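Long-range contact in leucine--tRNA ligase (Agrobacterium radiobacter, PDB 5AH5), which probably joins leucine to its cognate tRNA at the expense of ATP, as a class I aminoacyl-tRNA synthetase: residues B[758-770]-B[782-796]. Numbering follows the deposited sequence.
With SO4 (sulfate ion), chain K; nucleotides of chain D.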
loop_
_atom_site.group_PDB
_atom_site.type_symbol
_atom_site.label_atom_id
_atom_site.label_comp_id
_atom_site.label_asym_id
_atom_site.label_seq_id
_atom_site.Cartn_x
_atom_site.Cartn_y
_atom_site.Cartn_z
ATOM N N VAL B 758 36.316 -25.380 3.749
ATOM C CA VAL B 758 37.552 -25.182 3.045
ATOM C C VAL B 758 37.297 -25.306 1.570
ATOM O O VAL B 758 36.757 -26.312 1.114
ATOM C CB VAL B 758 38.511 -26.283 3.469
ATOM C CG1 VAL B 758 39.844 -26.144 2.745
ATOM C CG2 VAL B 758 38.664 -26.234 4.990
ATOM N N GLN B 759 37.631 -24.266 0.836
ATOM C CA GLN B 759 37.657 -24.280 -0.617
ATOM C C GLN B 759 39.095 -24.388 -1.163
ATOM O O GLN B 759 40.009 -23.933 -0.548
ATOM C CB GLN B 759 37.050 -23.017 -1.161
ATOM C CG GLN B 759 35.538 -22.911 -0.928
ATOM C CD GLN B 759 34.976 -21.530 -1.232
ATOM O OE1 GLN B 759 35.671 -20.527 -1.151
ATOM N NE2 GLN B 759 33.678 -21.475 -1.521
ATOM N N ILE B 760 39.233 -24.954 -2.348
ATOM C CA ILE B 760 40.412 -24.828 -3.163
ATOM C C ILE B 760 39.965 -24.263 -4.476
ATOM O O ILE B 760 39.077 -24.813 -5.193
ATOM C CB ILE B 760 41.148 -26.150 -3.401
ATOM C CG1 ILE B 760 41.728 -26.655 -2.105
ATOM C CG2 ILE B 760 42.274 -25.944 -4.375
ATOM C CD1 ILE B 760 42.248 -28.090 -2.146
ATOM N N ASN B 761 40.549 -23.116 -4.785
ATOM C CA ASN B 761 40.210 -22.344 -5.962
ATOM C C ASN B 761 38.738 -22.073 -6.067
ATOM O O ASN B 761 38.183 -22.103 -7.144
ATOM C CB ASN B 761 40.746 -23.038 -7.215
ATOM C CG ASN B 761 42.221 -22.831 -7.373
ATOM O OD1 ASN B 761 42.870 -22.049 -6.617
ATOM N ND2 ASN B 761 42.793 -23.547 -8.311
ATOM N N GLY B 762 38.097 -21.870 -4.919
ATOM C CA GLY B 762 36.680 -21.593 -4.899
ATOM C C GLY B 762 35.820 -22.841 -4.804
ATOM O O GLY B 762 34.652 -22.710 -4.593
ATOM N N LYS B 763 36.377 -24.037 -4.930
ATOM C CA LYS B 763 35.522 -25.242 -4.864
ATOM C C LYS B 763 35.522 -25.851 -3.466
ATOM O O LYS B 763 36.601 -26.144 -2.942
ATOM C CB LYS B 763 36.033 -26.286 -5.877
ATOM C CG LYS B 763 35.039 -27.397 -6.183
ATOM C CD LYS B 763 35.710 -28.685 -6.651
ATOM C CE LYS B 763 34.738 -29.873 -6.635
ATOM N NZ LYS B 763 35.386 -31.072 -6.038
ATOM N N LEU B 764 34.344 -26.072 -2.866
ATOM C CA LEU B 764 34.270 -26.728 -1.577
ATOM C C LEU B 764 34.884 -28.123 -1.624
ATOM O O LEU B 764 34.423 -28.977 -2.387
ATOM C CB LEU B 764 32.850 -26.899 -1.119
ATOM C CG LEU B 764 32.581 -27.623 0.206
ATOM C CD1 LEU B 764 33.054 -26.808 1.398
ATOM C CD2 LEU B 764 31.082 -27.897 0.379
ATOM N N ILE B 765 35.847 -28.356 -0.737
ATOM C CA ILE B 765 36.473 -29.644 -0.557
ATOM C C ILE B 765 35.869 -30.387 0.664
ATOM O O ILE B 765 35.517 -31.531 0.549
ATOM C CB ILE B 765 38.013 -29.454 -0.397
ATOM C CG1 ILE B 765 38.597 -28.670 -1.600
ATOM C CG2 ILE B 765 38.685 -30.802 -0.316
ATOM C CD1 ILE B 765 38.142 -29.180 -2.984
ATOM N N ARG B 766 35.737 -29.741 1.819
ATOM C CA ARG B 766 35.254 -30.392 3.065
ATOM C C ARG B 766 35.176 -29.298 4.124
ATOM O O ARG B 766 35.470 -28.139 3.860
ATOM C CB ARG B 766 36.192 -31.498 3.561
ATOM C CG ARG B 766 37.617 -31.039 3.885
ATOM C CD ARG B 766 38.421 -32.128 4.578
ATOM N NE ARG B 766 37.997 -32.254 5.977
ATOM C CZ ARG B 766 38.536 -33.047 6.891
ATOM N NH1 ARG B 766 39.551 -33.873 6.625
ATOM N NH2 ARG B 766 38.035 -32.997 8.112
ATOM N N THR B 767 34.810 -29.661 5.320
ATOM C CA THR B 767 34.849 -28.764 6.451
ATOM C C THR B 767 35.827 -29.313 7.459
ATOM O O THR B 767 36.197 -30.474 7.416
ATOM C CB THR B 767 33.478 -28.635 7.171
ATOM O OG1 THR B 767 33.106 -29.898 7.757
ATOM C CG2 THR B 767 32.408 -28.227 6.251
ATOM N N MET B 768 36.183 -28.442 8.377
ATOM C CA MET B 768 37.198 -28.643 9.369
ATOM C C MET B 768 36.618 -27.957 10.635
ATOM O O MET B 768 36.051 -26.876 10.567
ATOM C CB MET B 768 38.431 -27.914 8.832
ATOM C CG MET B 768 39.606 -27.747 9.718
ATOM S SD MET B 768 40.785 -26.590 9.011
ATOM C CE MET B 768 39.921 -25.036 8.908
ATOM N N THR B 769 36.713 -28.619 11.763
ATOM C CA THR B 769 36.332 -28.044 13.055
ATOM C C THR B 769 37.574 -27.599 13.785
ATOM O O THR B 769 38.501 -28.402 13.963
ATOM C CB THR B 769 35.597 -29.095 13.870
ATOM O OG1 THR B 769 34.484 -29.512 13.092
ATOM C CG2 THR B 769 35.080 -28.540 15.194
ATOM N N ILE B 770 37.620 -26.333 14.183
ATOM C CA ILE B 770 38.772 -25.801 14.908
ATOM C C ILE B 770 38.284 -24.991 16.114
ATOM O O ILE B 770 37.186 -24.499 16.077
ATOM C CB ILE B 770 39.594 -24.825 14.028
ATOM C CG1 ILE B 770 38.674 -23.909 13.230
ATOM C CG2 ILE B 770 40.493 -25.625 13.088
ATOM C CD1 ILE B 770 39.315 -22.651 12.726
ATOM N N THR B 782 46.695 -25.974 9.982
ATOM C CA THR B 782 45.712 -27.042 10.186
ATOM C C THR B 782 45.013 -27.474 8.883
ATOM O O THR B 782 44.838 -28.687 8.636
ATOM C CB THR B 782 44.671 -26.640 11.252
ATOM O OG1 THR B 782 45.390 -26.304 12.435
ATOM C CG2 THR B 782 43.665 -27.805 11.567
ATOM N N VAL B 783 44.682 -26.508 8.050
ATOM C CA VAL B 783 44.037 -26.743 6.740
ATOM C C VAL B 783 44.979 -27.536 5.801
ATOM O O VAL B 783 44.553 -28.470 5.137
ATOM C CB VAL B 783 43.576 -25.438 6.014
ATOM C CG1 VAL B 783 42.889 -25.754 4.702
ATOM C CG2 VAL B 783 42.587 -24.657 6.854
ATOM N N LEU B 784 46.248 -27.164 5.761
ATOM C CA LEU B 784 47.213 -27.773 4.831
ATOM C C LEU B 784 47.499 -29.187 5.224
ATOM O O LEU B 784 47.835 -29.968 4.379
ATOM C CB LEU B 784 48.520 -26.982 4.698
ATOM C CG LEU B 784 48.307 -25.587 4.116
ATOM C CD1 LEU B 784 49.592 -24.767 4.201
ATOM C CD2 LEU B 784 47.768 -25.690 2.721
ATOM N N ALA B 785 47.286 -29.503 6.483
ATOM C CA ALA B 785 47.391 -30.845 6.986
ATOM C C ALA B 785 46.225 -31.763 6.718
ATOM O O ALA B 785 46.410 -32.943 6.785
ATOM C CB ALA B 785 47.653 -30.799 8.491
ATOM N N LEU B 786 45.042 -31.278 6.361
ATOM C CA LEU B 786 43.955 -32.179 6.044
ATOM C C LEU B 786 44.302 -33.117 4.883
ATOM O O LEU B 786 44.910 -32.686 3.906
ATOM C CB LEU B 786 42.706 -31.404 5.664
ATOM C CG LEU B 786 42.207 -30.407 6.709
ATOM C CD1 LEU B 786 41.095 -29.564 6.095
ATOM C CD2 LEU B 786 41.734 -31.166 7.956
ATOM N N PRO B 787 43.901 -34.389 4.971
ATOM C CA PRO B 787 44.332 -35.285 3.905
ATOM C C PRO B 787 43.928 -34.912 2.512
ATOM O O PRO B 787 44.692 -35.107 1.549
ATOM C CB PRO B 787 43.654 -36.617 4.280
ATOM C CG PRO B 787 43.631 -36.597 5.758
ATOM C CD PRO B 787 43.459 -35.141 6.168
ATOM N N GLU B 788 42.697 -34.440 2.393
ATOM C CA GLU B 788 42.121 -34.048 1.148
ATOM C C GLU B 788 42.866 -32.878 0.555
ATOM O O GLU B 788 43.056 -32.814 -0.649
ATOM C CB GLU B 788 40.662 -33.611 1.356
ATOM C CG GLU B 788 39.678 -34.731 1.543
ATOM C CD GLU B 788 39.512 -35.130 3.013
ATOM O OE1 GLU B 788 40.235 -34.590 3.923
ATOM O OE2 GLU B 788 38.669 -36.007 3.233
ATOM N N VAL B 789 43.314 -31.984 1.410
ATOM C CA VAL B 789 44.086 -30.802 0.998
ATOM C C VAL B 789 45.544 -31.172 0.649
ATOM O O VAL B 789 46.022 -30.779 -0.374
ATOM C CB VAL B 789 44.021 -29.725 2.103
ATOM C CG1 VAL B 789 44.869 -28.504 1.735
ATOM C CG2 VAL B 789 42.542 -29.311 2.331
ATOM N N ARG B 790 46.224 -31.915 1.495
ATOM C CA ARG B 790 47.560 -32.458 1.203
ATOM C C ARG B 790 47.539 -33.231 -0.126
ATOM O O ARG B 790 48.442 -33.084 -0.942
ATOM C CB ARG B 790 48.042 -33.414 2.304
ATOM C CG ARG B 790 49.259 -32.998 3.080
ATOM C CD ARG B 790 49.524 -33.876 4.317
ATOM N NE ARG B 790 50.096 -33.070 5.410
ATOM C CZ ARG B 790 50.012 -33.393 6.698
ATOM N NH1 ARG B 790 49.405 -34.509 7.102
ATOM N NH2 ARG B 790 50.536 -32.581 7.602
ATOM N N SER B 791 46.480 -33.997 -0.348
ATOM C CA SER B 791 46.352 -34.773 -1.577
ATOM C C SER B 791 46.270 -33.844 -2.792
ATOM O O SER B 791 47.048 -33.948 -3.713
ATOM C CB SER B 791 45.129 -35.697 -1.521
ATOM O OG SER B 791 45.244 -36.653 -0.466
ATOM N N ARG B 792 45.345 -32.906 -2.757
ATOM C CA ARG B 792 45.109 -32.014 -3.887
ATOM C C ARG B 792 46.232 -31.028 -4.151
ATOM O O ARG B 792 46.348 -30.563 -5.256
ATOM C CB ARG B 792 43.825 -31.253 -3.674
ATOM C CG ARG B 792 42.626 -32.116 -4.001
ATOM C CD ARG B 792 41.392 -31.605 -3.330
ATOM N NE ARG B 792 40.370 -32.652 -3.391
ATOM C CZ ARG B 792 39.498 -32.764 -4.371
ATOM N NH1 ARG B 792 39.504 -31.916 -5.409
ATOM N NH2 ARG B 792 38.633 -33.753 -4.337
ATOM N N LEU B 793 47.037 -30.699 -3.148
ATOM C CA LEU B 793 48.227 -29.865 -3.326
ATOM C C LEU B 793 49.508 -30.673 -3.489
ATOM O O LEU B 793 50.592 -30.088 -3.471
ATOM C CB LEU B 793 48.432 -28.905 -2.138
ATOM C CG LEU B 793 47.260 -28.045 -1.650
ATOM C CD1 LEU B 793 47.733 -26.881 -0.795
ATOM C CD2 LEU B 793 46.367 -27.582 -2.784
ATOM N N SER B 794 49.441 -31.993 -3.620
ATOM C CA SER B 794 50.709 -32.750 -3.659
ATOM C C SER B 794 51.491 -32.482 -4.967
ATOM O O SER B 794 52.691 -32.695 -4.991
ATOM C CB SER B 794 50.483 -34.252 -3.492
ATOM O OG SER B 794 49.656 -34.639 -4.552
ATOM N N ASP B 795 50.826 -31.984 -6.008
ATOM C CA ASP B 795 51.499 -31.609 -7.280
ATOM C C ASP B 795 51.218 -30.157 -7.734
ATOM O O ASP B 795 51.238 -29.853 -8.906
ATOM C CB ASP B 795 51.099 -32.615 -8.406
ATOM C CG ASP B 795 49.603 -32.517 -8.814
ATOM O OD1 ASP B 795 48.733 -32.201 -7.941
ATOM O OD2 ASP B 795 49.297 -32.766 -10.014
ATOM N N ARG B 796 50.912 -29.278 -6.794
ATOM C CA ARG B 796 50.465 -27.938 -7.077
ATOM C C ARG B 796 51.027 -27.063 -5.972
ATOM O O ARG B 796 51.205 -27.532 -4.838
ATOM C CB ARG B 796 48.936 -27.871 -7.091
ATOM C CG ARG B 796 48.271 -28.942 -7.936
ATOM C CD ARG B 796 46.758 -28.837 -7.984
ATOM N NE ARG B 796 46.348 -27.700 -8.750
ATOM C CZ ARG B 796 45.085 -27.353 -8.993
ATOM N NH1 ARG B 796 44.059 -28.065 -8.508
ATOM N NH2 ARG B 796 44.850 -26.256 -9.724
HETATM S S SO4 K . 36.641 -32.373 11.455
HETATM O O1 SO4 K . 36.005 -32.420 10.110
HETATM O O2 SO4 K . 37.882 -31.544 11.542
HETATM O O3 SO4 K . 36.876 -33.761 11.932
HETATM O O4 SO4 K . 35.624 -31.765 12.347
ATOM P P U D 20 28.591 -20.676 2.241
ATOM O OP1 U D 20 27.962 -20.784 0.904
ATOM O OP2 U D 20 27.803 -20.436 3.433
ATOM O "O5'" U D 20 29.484 -21.947 2.548
ATOM C "C5'" U D 20 30.341 -22.486 1.530
ATOM C "C4'" U D 20 30.045 -23.949 1.373
ATOM O "O4'" U D 20 30.351 -24.607 2.630
ATOM C "C3'" U D 20 28.594 -24.297 1.048
ATOM O "O3'" U D 20 28.545 -25.396 0.137
ATOM C "C2'" U D 20 28.026 -24.696 2.413
ATOM O "O2'" U D 20 26.930 -25.566 2.352
ATOM C "C1'" U D 20 29.239 -25.368 3.061
ATOM N N1 U D 20 29.213 -25.344 4.530
ATOM C C2 U D 20 29.131 -26.540 5.198
ATOM O O2 U D 20 29.129 -27.608 4.630
ATOM N N3 U D 20 29.086 -26.436 6.566
ATOM C C4 U D 20 29.110 -25.283 7.319
ATOM O O4 U D 20 29.085 -25.357 8.545
ATOM C C5 U D 20 29.202 -24.082 6.557
ATOM C C6 U D 20 29.229 -24.150 5.218
ATOM P P G D 19 26.942 -14.900 0.325
ATOM O OP1 G D 19 25.800 -15.737 -0.045
ATOM O OP2 G D 19 26.989 -14.058 1.508
ATOM O "O5'" G D 19 28.187 -15.902 0.494
ATOM C "C5'" G D 19 28.322 -17.090 -0.335
ATOM C "C4'" G D 19 29.424 -17.979 0.210
ATOM O "O4'" G D 19 30.691 -17.291 0.044
ATOM C "C3'" G D 19 29.306 -18.269 1.711
ATOM O "O3'" G D 19 29.682 -19.549 2.106
ATOM C "C2'" G D 19 30.277 -17.290 2.335
ATOM O "O2'" G D 19 30.755 -17.574 3.624
ATOM C "C1'" G D 19 31.375 -17.281 1.285
ATOM N N9 G D 19 32.263 -16.127 1.299
ATOM C C8 G D 19 32.052 -14.898 1.880
ATOM N N7 G D 19 33.032 -14.060 1.672
ATOM C C5 G D 19 33.932 -14.771 0.889
ATOM C C6 G D 19 35.181 -14.380 0.336
ATOM O O6 G D 19 35.746 -13.283 0.403
ATOM N N1 G D 19 35.766 -15.415 -0.383
ATOM C C2 G D 19 35.220 -16.662 -0.564
ATOM N N2 G D 19 35.936 -17.527 -1.309
ATOM N N3 G D 19 34.062 -17.039 -0.048
ATOM C C4 G D 19 33.473 -16.047 0.652
#
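Val783 spreads its two methyls over adjacent strands: CG1 meets Val758 CG1 at 3.6 Å, and CG2 presses on Met768 CE at 3.4 Å, tighter than usual carbon packing. Met768 gets there with CG anti to its backbone N (chi1 171°) and a bend at chi3 that lays SD and CE against the valine. Val789 CG2 and Leu786 CD1 close over Val758, and Ile760 CD1 rests on Arg792 CD. These residues pack a helix pair, 776-785 and 787-792, onto one face of the 753-760/763-771 hairpin in the small alpha/beta domain at the C-terminal end of this synthetase. The hairpin's other face meets tRNA: Gln759 OE1 accepts from N2 of G19 of chain D (3.0 Å), and Leu764 lies against the sugar of U20 of chain D. Toward solvent the contact turns polar. Arg766 NH1 forms a salt bridge with Glu788 OE1 (2.9 Å), the guanidinium and carboxylate planes 85° apart, while Leu786 CD2 covers one guanidinium face. NE and NH2 both grip Thr767 O, which limits rotation of the group, and NH2 also bonds weakly to a sulfate ion, probably from the crystallisation liquor. Nearer the turn, Ile765 CD1 sits over one face of the Arg792 guanidinium, whose NH2 salt-bridges an RNA phosphate.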